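Local atomic coordinates of anthranilate-CoA ligase (Stigmatella aurantiaca, PDB entry 4WV3), a protein that belongs to the ANL superfamily of AMP-binding enzymes, which pair a large N-terminal part with a small C-terminal domain. Residues Asn322-Arg330 with Ser339-Leu348; Lys259-Tyr270 with Ser286-Leu297. All coordinates share one frame; numbering follows the deposited sequence.

Contact 1: Asn322-Arg330 with Ser339-Leu348. With 3UK (5'-O-[(S)-[(2-aminobenzoyl)oxy](hydroxy)phosphoryl]adenosine), chain C.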
loop_
_atom_site.group_PDB
_atom_site.type_symbol
_atom_site.label_atom_id
_atom_site.label_comp_id
_atom_site.label_asym_id
_atom_site.label_seq_id
_atom_site.Cartn_x
_atom_site.Cartn_y
_atom_site.Cartn_z
ATOM N N ASN A 322 6.816 7.402 4.165
ATOM C CA ASN A 322 8.160 7.019 3.745
ATOM C C ASN A 322 8.158 6.531 2.301
ATOM O O ASN A 322 9.196 6.155 1.756
ATOM C CB ASN A 322 8.710 5.925 4.662
ATOM C CG ASN A 322 10.188 5.665 4.439
ATOM O OD1 ASN A 322 10.991 6.596 4.393
ATOM N ND2 ASN A 322 10.550 4.397 4.279
ATOM N N PHE A 323 6.980 6.524 1.685
ATOM C CA PHE A 323 6.843 6.054 0.312
ATOM C C PHE A 323 6.772 4.531 0.255
ATOM O O PHE A 323 5.804 3.965 -0.254
ATOM C CB PHE A 323 8.003 6.559 -0.546
ATOM C CG PHE A 323 7.746 6.478 -2.024
ATOM C CD1 PHE A 323 6.946 7.418 -2.653
ATOM C CD2 PHE A 323 8.303 5.462 -2.783
ATOM C CE1 PHE A 323 6.707 7.345 -4.012
ATOM C CE2 PHE A 323 8.067 5.384 -4.143
ATOM C CZ PHE A 323 7.268 6.328 -4.758
ATOM N N HIS A 324 7.801 3.871 0.778
ATOM C CA HIS A 324 7.849 2.410 0.784
ATOM C C HIS A 324 8.526 1.771 1.998
ATOM O O HIS A 324 8.735 2.419 3.023
ATOM C CB HIS A 324 8.500 1.926 -0.514
ATOM C CG HIS A 324 7.852 0.703 -1.089
ATOM N ND1 HIS A 324 8.327 -0.570 -0.863
ATOM C CD2 HIS A 324 6.757 0.562 -1.874
ATOM C CE1 HIS A 324 7.558 -1.443 -1.487
ATOM N NE2 HIS A 324 6.598 -0.783 -2.109
ATOM N N ILE A 325 8.866 0.493 1.856
ATOM C CA ILE A 325 9.322 -0.345 2.964
ATOM C C ILE A 325 10.629 0.117 3.614
ATOM O O ILE A 325 11.594 0.448 2.926
ATOM C CB ILE A 325 9.453 -1.819 2.513
ATOM C CG1 ILE A 325 8.097 -2.344 2.035
ATOM C CG2 ILE A 325 9.994 -2.686 3.635
ATOM C CD1 ILE A 325 8.098 -3.811 1.667
ATOM N N PHE A 326 10.646 0.137 4.946
ATOM C CA PHE A 326 11.833 0.529 5.704
ATOM C C PHE A 326 12.363 -0.591 6.606
ATOM O O PHE A 326 13.499 -0.531 7.078
ATOM C CB PHE A 326 11.578 1.811 6.507
ATOM C CG PHE A 326 10.324 1.776 7.338
ATOM C CD1 PHE A 326 10.373 1.424 8.676
ATOM C CD2 PHE A 326 9.098 2.108 6.782
ATOM C CE1 PHE A 326 9.223 1.393 9.441
ATOM C CE2 PHE A 326 7.944 2.078 7.542
ATOM C CZ PHE A 326 8.007 1.721 8.874
ATOM N N ILE A 327 11.532 -1.601 6.849
ATOM C CA ILE A 327 11.966 -2.823 7.524
ATOM C C ILE A 327 11.447 -4.014 6.735
ATOM O O ILE A 327 10.238 -4.160 6.559
ATOM C CB ILE A 327 11.406 -2.939 8.954
ATOM C CG1 ILE A 327 11.552 -1.624 9.717
ATOM C CG2 ILE A 327 12.085 -4.079 9.701
ATOM C CD1 ILE A 327 10.859 -1.630 11.063
ATOM N N SER A 328 12.348 -4.871 6.264
ATOM C CA SER A 328 11.938 -5.977 5.405
ATOM C C SER A 328 12.715 -7.265 5.635
ATOM O O SER A 328 13.801 -7.260 6.213
ATOM C CB SER A 328 12.062 -5.577 3.934
ATOM O OG SER A 328 11.697 -6.652 3.084
ATOM N N ASN A 329 12.135 -8.370 5.176
ATOM C CA ASN A 329 12.845 -9.634 5.091
ATOM C C ASN A 329 13.631 -9.674 3.788
ATOM O O ASN A 329 13.503 -8.779 2.953
ATOM C CB ASN A 329 11.870 -10.812 5.155
ATOM C CG ASN A 329 11.211 -10.952 6.512
ATOM O OD1 ASN A 329 11.731 -11.626 7.401
ATOM N ND2 ASN A 329 10.057 -10.317 6.678
ATOM N N ARG A 330 14.442 -10.710 3.614
ATOM C CA ARG A 330 15.287 -10.829 2.434
ATOM C C ARG A 330 15.247 -12.252 1.901
ATOM O O ARG A 330 15.010 -13.186 2.664
ATOM C CB ARG A 330 16.726 -10.432 2.777
ATOM C CG ARG A 330 16.903 -8.951 3.042
ATOM C CD ARG A 330 18.045 -8.692 4.006
ATOM N NE ARG A 330 18.153 -7.277 4.349
ATOM C CZ ARG A 330 17.393 -6.668 5.254
ATOM N NH1 ARG A 330 16.462 -7.350 5.907
ATOM N NH2 ARG A 330 17.560 -5.376 5.504
ATOM N N SER A 339 8.770 -8.630 10.607
ATOM C CA SER A 339 8.995 -7.625 9.576
ATOM C C SER A 339 10.441 -7.657 9.089
ATOM O O SER A 339 10.846 -6.835 8.269
ATOM C CB SER A 339 8.649 -6.231 10.101
ATOM O OG SER A 339 7.281 -6.145 10.460
ATOM N N GLY A 340 11.215 -8.604 9.610
ATOM C CA GLY A 340 12.583 -8.802 9.169
ATOM C C GLY A 340 13.612 -7.919 9.851
ATOM O O GLY A 340 13.551 -7.684 11.058
ATOM N N LYS A 341 14.563 -7.433 9.060
ATOM C CA LYS A 341 15.683 -6.649 9.565
ATOM C C LYS A 341 15.632 -5.229 9.004
ATOM O O LYS A 341 14.981 -4.989 7.986
ATOM C CB LYS A 341 17.002 -7.321 9.170
ATOM C CG LYS A 341 17.212 -8.701 9.774
ATOM C CD LYS A 341 17.599 -8.608 11.240
ATOM C CE LYS A 341 17.815 -9.986 11.847
ATOM N NZ LYS A 341 18.864 -10.757 11.126
ATOM N N PRO A 342 16.308 -4.279 9.673
ATOM C CA PRO A 342 16.382 -2.900 9.178
ATOM C C PRO A 342 16.996 -2.817 7.783
ATOM O O PRO A 342 17.971 -3.511 7.494
ATOM C CB PRO A 342 17.307 -2.218 10.189
ATOM C CG PRO A 342 17.137 -3.000 11.436
ATOM C CD PRO A 342 16.930 -4.419 11.002
ATOM N N VAL A 343 16.423 -1.973 6.932
ATOM C CA VAL A 343 16.943 -1.767 5.586
ATOM C C VAL A 343 18.081 -0.752 5.609
ATOM O O VAL A 343 17.944 0.329 6.181
ATOM C CB VAL A 343 15.837 -1.277 4.631
ATOM C CG1 VAL A 343 16.416 -0.943 3.265
ATOM C CG2 VAL A 343 14.738 -2.324 4.513
ATOM N N GLU A 344 19.205 -1.110 4.994
ATOM C CA GLU A 344 20.374 -0.237 4.952
ATOM C C GLU A 344 20.048 1.094 4.279
ATOM O O GLU A 344 19.562 1.128 3.150
ATOM C CB GLU A 344 21.538 -0.931 4.237
ATOM C CG GLU A 344 22.805 -0.094 4.138
ATOM C CD GLU A 344 23.422 0.210 5.492
ATOM O OE1 GLU A 344 23.200 -0.572 6.440
ATOM O OE2 GLU A 344 24.128 1.234 5.607
ATOM N N GLY A 345 20.316 2.188 4.987
ATOM C CA GLY A 345 19.952 3.515 4.525
ATOM C C GLY A 345 18.847 4.082 5.395
ATOM O O GLY A 345 18.663 5.297 5.491
ATOM N N TYR A 346 18.107 3.180 6.031
ATOM C CA TYR A 346 17.063 3.551 6.974
ATOM C C TYR A 346 17.507 3.208 8.390
ATOM O O TYR A 346 17.963 2.094 8.657
ATOM C CB TYR A 346 15.761 2.820 6.644
ATOM C CG TYR A 346 15.125 3.251 5.339
ATOM C CD1 TYR A 346 15.093 4.588 4.966
ATOM C CD2 TYR A 346 14.564 2.318 4.479
ATOM C CE1 TYR A 346 14.513 4.983 3.774
ATOM C CE2 TYR A 346 13.982 2.704 3.287
ATOM C CZ TYR A 346 13.959 4.037 2.939
ATOM O OH TYR A 346 13.382 4.422 1.751
ATOM N N GLU A 347 17.372 4.170 9.295
ATOM C CA GLU A 347 17.794 3.984 10.677
ATOM C C GLU A 347 16.582 3.900 11.604
ATOM O O GLU A 347 15.680 4.736 11.544
ATOM C CB GLU A 347 18.725 5.122 11.096
ATOM C CG GLU A 347 19.420 4.909 12.425
ATOM C CD GLU A 347 20.460 5.974 12.703
ATOM O OE1 GLU A 347 20.933 6.615 11.739
ATOM O OE2 GLU A 347 20.800 6.176 13.887
ATOM N N LEU A 348 16.568 2.884 12.460
ATOM C CA LEU A 348 15.416 2.607 13.316
ATOM C C LEU A 348 15.680 2.936 14.780
ATOM O O LEU A 348 16.829 3.026 15.212
ATOM C CB LEU A 348 15.017 1.136 13.201
ATOM C CG LEU A 348 14.026 0.687 12.127
ATOM C CD1 LEU A 348 14.142 1.502 10.850
ATOM C CD2 LEU A 348 14.279 -0.779 11.841
HETATM C C10 3UK C . 1.043 -0.858 8.565
HETATM C C15 3UK C . 2.384 -2.945 8.320
HETATM C C17 3UK C . 2.968 -4.743 9.731
HETATM C C21 3UK C . 1.873 -0.090 9.556
HETATM C C26 3UK C . 2.750 0.555 2.846
HETATM C C28 3UK C . 4.361 -1.123 2.200
HETATM O O01 3UK C . 0.650 0.270 4.004
HETATM C C02 3UK C . 1.546 1.039 3.735
HETATM O O03 3UK C . 1.347 2.439 3.887
HETATM P P04 3UK C . 0.074 3.011 4.651
HETATM O O05 3UK C . 0.127 4.571 4.611
HETATM O O06 3UK C . 0.036 2.555 6.190
HETATM C C07 3UK C . 1.259 2.204 6.857
HETATM C C08 3UK C . 0.912 1.402 8.078
HETATM O O09 3UK C . 0.451 0.090 7.685
HETATM N N11 3UK C . 1.856 -1.767 7.823
HETATM C C12 3UK C . 2.228 -1.624 6.516
HETATM N N13 3UK C . 2.992 -2.697 6.170
HETATM C C14 3UK C . 3.104 -3.531 7.271
HETATM N N16 3UK C . 2.330 -3.561 9.529
HETATM N N18 3UK C . 3.665 -5.350 8.780
HETATM C C19 3UK C . 3.766 -4.805 7.558
HETATM N N20 3UK C . 4.514 -5.462 6.545
HETATM O O22 3UK C . 1.136 0.098 10.750
HETATM C C23 3UK C . 2.111 1.190 8.910
HETATM O O24 3UK C . 2.220 2.230 9.903
HETATM O O25 3UK C . -1.191 2.555 3.943
HETATM C C27 3UK C . 3.274 -0.704 3.006
HETATM C C29 3UK C . 4.917 -0.235 1.218
HETATM C C30 3UK C . 4.396 1.026 1.059
HETATM C C31 3UK C . 3.307 1.445 1.863
HETATM N N32 3UK C . 2.750 2.788 1.694
HETATM O O HOH W 1 11.505 2.544 0.961
#

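Contact 2: Lys259-Tyr270 with Ser286-Leu297. With 3UK (5'-O-[(S)-[(2-aminobenzoyl)oxy](hydroxy)phosphoryl]adenosine), chain C.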
loop_
_atom_site.group_PDB
_atom_site.type_symbol
_atom_site.label_atom_id
_atom_site.label_comp_id
_atom_site.label_asym_id
_atom_site.label_seq_id
_atom_site.Cartn_x
_atom_site.Cartn_y
_atom_site.Cartn_z
ATOM N N LYS A 259 2.406 -14.161 -16.646
ATOM C CA LYS A 259 3.620 -14.780 -16.113
ATOM C C LYS A 259 4.603 -13.808 -15.455
ATOM O O LYS A 259 5.731 -13.661 -15.923
ATOM C CB LYS A 259 4.336 -15.564 -17.218
ATOM C CG LYS A 259 3.546 -16.744 -17.758
ATOM C CD LYS A 259 4.155 -17.273 -19.047
ATOM C CE LYS A 259 3.504 -18.579 -19.470
ATOM N NZ LYS A 259 2.019 -18.476 -19.508
ATOM N N PRO A 260 4.184 -13.145 -14.365
ATOM C CA PRO A 260 5.122 -12.269 -13.658
ATOM C C PRO A 260 6.054 -13.085 -12.770
ATOM O O PRO A 260 5.744 -14.233 -12.454
ATOM C CB PRO A 260 4.200 -11.406 -12.798
ATOM C CG PRO A 260 3.044 -12.292 -12.508
ATOM C CD PRO A 260 2.848 -13.135 -13.740
ATOM N N THR A 261 7.182 -12.502 -12.378
ATOM C CA THR A 261 8.141 -13.200 -11.529
ATOM C C THR A 261 8.045 -12.731 -10.081
ATOM O O THR A 261 8.489 -13.421 -9.164
ATOM C CB THR A 261 9.583 -13.013 -12.033
ATOM O OG1 THR A 261 9.895 -11.617 -12.092
ATOM C CG2 THR A 261 9.740 -13.620 -13.420
ATOM N N ILE A 262 7.461 -11.552 -9.889
ATOM C CA ILE A 262 7.290 -10.980 -8.559
ATOM C C ILE A 262 5.817 -10.663 -8.315
ATOM O O ILE A 262 5.155 -10.066 -9.164
ATOM C CB ILE A 262 8.114 -9.686 -8.392
ATOM C CG1 ILE A 262 9.559 -9.902 -8.852
ATOM C CG2 ILE A 262 8.072 -9.208 -6.947
ATOM C CD1 ILE A 262 10.322 -10.918 -8.029
ATOM N N PHE A 263 5.307 -11.063 -7.155
ATOM C CA PHE A 263 3.903 -10.842 -6.828
ATOM C C PHE A 263 3.733 -10.110 -5.499
ATOM O O PHE A 263 4.232 -10.555 -4.467
ATOM C CB PHE A 263 3.144 -12.172 -6.804
ATOM C CG PHE A 263 1.681 -12.031 -6.491
ATOM C CD1 PHE A 263 0.863 -11.241 -7.281
ATOM C CD2 PHE A 263 1.121 -12.701 -5.415
ATOM C CE1 PHE A 263 -0.484 -11.112 -6.998
ATOM C CE2 PHE A 263 -0.227 -12.579 -5.129
ATOM C CZ PHE A 263 -1.029 -11.783 -5.922
ATOM N N TYR A 264 3.025 -8.985 -5.535
ATOM C CA TYR A 264 2.756 -8.206 -4.331
ATOM C C TYR A 264 1.300 -8.369 -3.908
ATOM O O TYR A 264 0.399 -8.389 -4.750
ATOM C CB TYR A 264 3.036 -6.720 -4.565
ATOM C CG TYR A 264 4.431 -6.385 -5.046
ATOM C CD1 TYR A 264 4.792 -6.566 -6.375
ATOM C CD2 TYR A 264 5.375 -5.855 -4.177
ATOM C CE1 TYR A 264 6.061 -6.252 -6.819
ATOM C CE2 TYR A 264 6.647 -5.537 -4.612
ATOM C CZ TYR A 264 6.984 -5.737 -5.934
ATOM O OH TYR A 264 8.250 -5.419 -6.372
ATOM N N ASN A 265 1.075 -8.472 -2.603
ATOM C CA ASN A 265 -0.276 -8.578 -2.064
ATOM C C ASN A 265 -0.290 -8.312 -0.563
ATOM O O ASN A 265 0.757 -8.116 0.052
ATOM C CB ASN A 265 -0.868 -9.961 -2.362
ATOM C CG ASN A 265 -2.386 -9.956 -2.376
ATOM O OD1 ASN A 265 -3.020 -9.055 -1.828
ATOM N ND2 ASN A 265 -2.976 -10.968 -3.001
ATOM N N ALA A 266 -1.485 -8.295 0.017
ATOM C CA ALA A 266 -1.650 -8.149 1.457
ATOM C C ALA A 266 -2.023 -9.507 2.039
ATOM O O ALA A 266 -2.533 -10.362 1.316
ATOM C CB ALA A 266 -2.730 -7.117 1.759
ATOM N N PRO A 267 -1.757 -9.717 3.341
ATOM C CA PRO A 267 -2.111 -10.971 4.018
ATOM C C PRO A 267 -3.568 -11.376 3.808
ATOM O O PRO A 267 -3.862 -12.568 3.714
ATOM C CB PRO A 267 -1.863 -10.645 5.490
ATOM C CG PRO A 267 -0.757 -9.660 5.456
ATOM C CD PRO A 267 -0.994 -8.820 4.229
ATOM N N THR A 268 -4.463 -10.396 3.728
ATOM C CA THR A 268 -5.872 -10.675 3.484
ATOM C C THR A 268 -6.088 -11.207 2.067
ATOM O O THR A 268 -7.045 -11.938 1.809
ATOM C CB THR A 268 -6.754 -9.427 3.715
ATOM O OG1 THR A 268 -8.132 -9.773 3.534
ATOM C CG2 THR A 268 -6.383 -8.313 2.745
ATOM N N GLY A 269 -5.190 -10.843 1.158
ATOM C CA GLY A 269 -5.257 -11.308 -0.215
ATOM C C GLY A 269 -4.671 -12.698 -0.358
ATOM O O GLY A 269 -5.196 -13.531 -1.098
ATOM N N TYR A 270 -3.575 -12.947 0.353
ATOM C CA TYR A 270 -2.953 -14.266 0.358
ATOM C C TYR A 270 -3.875 -15.300 0.995
ATOM O O TYR A 270 -3.933 -16.448 0.556
ATOM C CB TYR A 270 -1.614 -14.233 1.098
ATOM C CG TYR A 270 -0.490 -13.577 0.325
ATOM C CD1 TYR A 270 0.084 -14.207 -0.773
ATOM C CD2 TYR A 270 0.009 -12.338 0.703
ATOM C CE1 TYR A 270 1.114 -13.615 -1.481
ATOM C CE2 TYR A 270 1.041 -11.738 0.003
ATOM C CZ TYR A 270 1.590 -12.381 -1.088
ATOM O OH TYR A 270 2.616 -11.786 -1.787
ATOM N N SER A 286 5.914 -19.057 -12.752
ATOM C CA SER A 286 6.734 -17.922 -13.162
ATOM C C SER A 286 7.225 -17.128 -11.951
ATOM O O SER A 286 8.258 -16.458 -12.009
ATOM C CB SER A 286 5.962 -17.017 -14.123
ATOM O OG SER A 286 4.774 -16.532 -13.526
ATOM N N LEU A 287 6.479 -17.217 -10.854
ATOM C CA LEU A 287 6.833 -16.540 -9.613
ATOM C C LEU A 287 8.144 -17.067 -9.041
ATOM O O LEU A 287 8.334 -18.277 -8.918
ATOM C CB LEU A 287 5.713 -16.713 -8.584
ATOM C CG LEU A 287 4.804 -15.516 -8.300
ATOM C CD1 LEU A 287 4.475 -14.758 -9.574
ATOM C CD2 LEU A 287 3.527 -15.982 -7.615
ATOM N N ARG A 288 9.050 -16.156 -8.701
ATOM C CA ARG A 288 10.282 -16.532 -8.019
ATOM C C ARG A 288 10.283 -15.944 -6.614
ATOM O O ARG A 288 10.951 -16.453 -5.715
ATOM C CB ARG A 288 11.517 -16.071 -8.802
ATOM C CG ARG A 288 11.777 -14.572 -8.768
ATOM C CD ARG A 288 13.031 -14.218 -9.559
ATOM N NE ARG A 288 13.359 -12.797 -9.485
ATOM C CZ ARG A 288 14.206 -12.269 -8.606
ATOM N NH1 ARG A 288 14.814 -13.046 -7.721
ATOM N NH2 ARG A 288 14.446 -10.965 -8.612
ATOM N N LEU A 289 9.518 -14.871 -6.436
ATOM C CA LEU A 289 9.391 -14.214 -5.141
ATOM C C LEU A 289 8.019 -13.573 -4.981
ATOM O O LEU A 289 7.407 -13.134 -5.956
ATOM C CB LEU A 289 10.472 -13.147 -4.967
ATOM C CG LEU A 289 11.847 -13.602 -4.473
ATOM C CD1 LEU A 289 12.790 -12.415 -4.364
ATOM C CD2 LEU A 289 11.721 -14.318 -3.137
ATOM N N CYS A 290 7.543 -13.524 -3.743
ATOM C CA CYS A 290 6.306 -12.826 -3.424
ATOM C C CYS A 290 6.561 -11.811 -2.318
ATOM O O CYS A 290 7.455 -11.992 -1.492
ATOM C CB CYS A 290 5.216 -13.812 -3.000
ATOM S SG CYS A 290 4.596 -14.856 -4.340
ATOM N N VAL A 291 5.778 -10.736 -2.314
ATOM C CA VAL A 291 5.935 -9.677 -1.325
ATOM C C VAL A 291 4.613 -9.407 -0.614
ATOM O O VAL A 291 3.558 -9.353 -1.248
ATOM C CB VAL A 291 6.444 -8.373 -1.978
ATOM C CG1 VAL A 291 6.647 -7.287 -0.930
ATOM C CG2 VAL A 291 7.734 -8.626 -2.740
ATOM N N SER A 292 4.675 -9.243 0.705
ATOM C CA SER A 292 3.492 -8.935 1.502
ATOM C C SER A 292 3.710 -7.689 2.351
ATOM O O SER A 292 4.797 -7.478 2.889
ATOM C CB SER A 292 3.126 -10.118 2.400
ATOM O OG SER A 292 2.003 -9.816 3.208
ATOM N N ALA A 293 2.671 -6.866 2.468
ATOM C CA ALA A 293 2.743 -5.652 3.278
ATOM C C ALA A 293 1.329 -5.111 3.468
ATOM O O ALA A 293 0.363 -5.716 3.009
ATOM C CB ALA A 293 3.409 -4.530 2.499
ATOM N N SER A 294 1.223 -3.958 4.122
ATOM C CA SER A 294 -0.069 -3.372 4.449
ATOM C C SER A 294 -0.368 -3.696 5.902
ATOM O O SER A 294 -0.586 -2.807 6.725
ATOM C CB SER A 294 -1.164 -3.935 3.542
ATOM O OG SER A 294 -2.326 -3.125 3.583
ATOM N N GLU A 295 -0.361 -4.989 6.209
ATOM C CA GLU A 295 -0.453 -5.469 7.587
ATOM C C GLU A 295 0.489 -6.651 7.790
ATOM O O GLU A 295 0.968 -7.241 6.821
ATOM C CB GLU A 295 -1.890 -5.860 7.950
ATOM C CG GLU A 295 -2.834 -4.680 8.142
ATOM C CD GLU A 295 -4.113 -5.063 8.866
ATOM O OE1 GLU A 295 -4.168 -6.174 9.431
ATOM O OE2 GLU A 295 -5.062 -4.252 8.872
ATOM N N ALA A 296 0.752 -6.993 9.047
ATOM C CA ALA A 296 1.683 -8.070 9.372
ATOM C C ALA A 296 1.231 -9.414 8.803
ATOM O O ALA A 296 0.090 -9.830 9.003
ATOM C CB ALA A 296 1.878 -8.169 10.877
ATOM N N LEU A 297 2.132 -10.078 8.086
ATOM C CA LEU A 297 1.847 -11.391 7.519
ATOM C C LEU A 297 2.050 -12.488 8.559
ATOM O O LEU A 297 3.170 -12.705 9.024
ATOM C CB LEU A 297 2.739 -11.660 6.305
ATOM C CG LEU A 297 2.579 -13.037 5.654
ATOM C CD1 LEU A 297 1.262 -13.134 4.896
ATOM C CD2 LEU A 297 3.754 -13.352 4.742
HETATM C C10 3UK C . 1.043 -0.858 8.565
HETATM C C15 3UK C . 2.384 -2.945 8.320
HETATM C C17 3UK C . 2.968 -4.743 9.731
HETATM C C21 3UK C . 1.873 -0.090 9.556
HETATM C C26 3UK C . 2.750 0.555 2.846
HETATM C C28 3UK C . 4.361 -1.123 2.200
HETATM O O01 3UK C . 0.650 0.270 4.004
HETATM C C02 3UK C . 1.546 1.039 3.735
HETATM O O03 3UK C . 1.347 2.439 3.887
HETATM P P04 3UK C . 0.074 3.011 4.651
HETATM O O05 3UK C . 0.127 4.571 4.611
HETATM O O06 3UK C . 0.036 2.555 6.190
HETATM C C07 3UK C . 1.259 2.204 6.857
HETATM C C08 3UK C . 0.912 1.402 8.078
HETATM O O09 3UK C . 0.451 0.090 7.685
HETATM N N11 3UK C . 1.856 -1.767 7.823
HETATM C C12 3UK C . 2.228 -1.624 6.516
HETATM N N13 3UK C . 2.992 -2.697 6.170
HETATM C C14 3UK C . 3.104 -3.531 7.271
HETATM N N16 3UK C . 2.330 -3.561 9.529
HETATM N N18 3UK C . 3.665 -5.350 8.780
HETATM C C19 3UK C . 3.766 -4.805 7.558
HETATM N N20 3UK C . 4.514 -5.462 6.545
HETATM O O22 3UK C . 1.136 0.098 10.750
HETATM C C23 3UK C . 2.111 1.190 8.910
HETATM O O24 3UK C . 2.220 2.230 9.903
HETATM O O25 3UK C . -1.191 2.555 3.943
HETATM C C27 3UK C . 3.274 -0.704 3.006
HETATM C C29 3UK C . 4.917 -0.235 1.218
HETATM C C30 3UK C . 4.396 1.026 1.059
HETATM C C31 3UK C . 3.307 1.445 1.863
HETATM N N32 3UK C . 2.750 2.788 1.694
#

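Contact 1: Asn322-Arg330 with Ser339-Leu348
S328 and K341 form a hydrogen-bonded antiparallel pair that adds the short outermost strand 341-342 to strand 325-328 of the large mixed sheet of this ANL fold. S328 N donates to K341 O over 3.1 Å, and K341 N returns a bond of 3.0 Å to S328 O. I327 and P342 make the next, non-hydrogen-bonded pair, after which V343 N bonds F326 O. One branch of I327, CG1 and CD1, packs on L348, whose CD2 lies 3.6 Å from I327 CG1; the other, CG2, lies against S339 O and K341 O. R330, extended from CG to NE, turns the edge of its guanidinium group to the same strand, and NH2 makes a weak bond to P342 O.

A type II turn from V343 to Y346 folds the chain back so that the tyrosine ring lies beside F326. With its CG anti to the carbonyl carbon (chi1 -67°), Y346 sets CD2 3.6 Å from F326 CB. The N322 amide comes over one face of this ring from the opposite direction, its ND2 3.7 Å above the plane and offset toward the rim, the two planes turned 71° apart. ND2 also donates to H324 O at 3.0 Å, while OD1 bonds T372 and S370, so both ends of the amide are held.

Farther out, F326 and I327 both face I317 of strand 313-318 as a classic beta bulge, where the chain turns a corner. Before it, the H324 ring receives 3UK C29 over its centre, 3.6 Å above the plane, and H324 NE2 is bonded to F222 O. Y346 OH has T372 as a partner and also lies 2.8 Å from a water O that bridges to, and donates to, I325 O.

Contact 2: Lys259-Tyr270 with Ser286-Leu297
R288 crosses I262 at a slant, its root beside T261 O. Its CB sits 4.0 Å from T261 O. Because chi1 (73°) places CG between the backbone N and the carbonyl carbon, CG stays over the same oxygen, 3.5 Å from T261 O, and also touches I262 CD1. The chain then runs extended to NE, which is 3.9 Å from I262 CD1, and that methyl lies over one face of the guanidinium group, within contact of CZ and NH2 as well. At the tip, NH2 forms a salt bridge with D210 and bonds G205 O. T261 OG1, at the guanidinium edge, is bonded to D210 and to R211 N, so one aspartate ties both side chains together.

T261 O also receives two backbone donors, R288 N at 2.8 Å and L289 N. From there strands 262-265 and 289-292 run parallel, their axes 18° apart, with F263 N donating to L289 O, V291 N to F263 O (2.7 Å) and N265 N to V291 O. On one face of the sheet Y264 and V291 lie side by side, CD2 of the tyrosine 3.5 Å from V291 CB, and W199 and L204 of helix 191-204 pack against both.

On the opposite face, that of F263, C290, N265 and S292, Y270 of helix 267-274 returns to the sheet from beyond the strand end. N265 CB sits over one face of its ring, and W305 meets the ring edge-to-face. Y270 OH donates to V291 O across 2.7 Å from well above the carbonyl plane (66° out), giving that oxygen a second donor. Strand 262-265, helix 267-274 and strand 289-292 thus make a beta-alpha-beta unit whose trailing loop, A293 to A296, lines the 3UK pocket.

How the contacts relate
Contacts 1 and 2 belong to the same mixed sheet, their centres about 17 Å apart and their nearest atoms about 5 Å apart, without touching. Strand 313-318 lies between them: its I317 packs on contact 1 and its I313 on contact 2, while D315 bonds 3UK. W199 of helix 191-204 likewise touches I325 from one and V291 from the other. Both contribute to the ligand pocket. The aminobenzoyl ring meets I325 of contact 1, and its C28 lies 3.6 Å from A293 CB of contact 2. The adenine is met by 294-296, where A296 N approaches C17 to 3.2 Å.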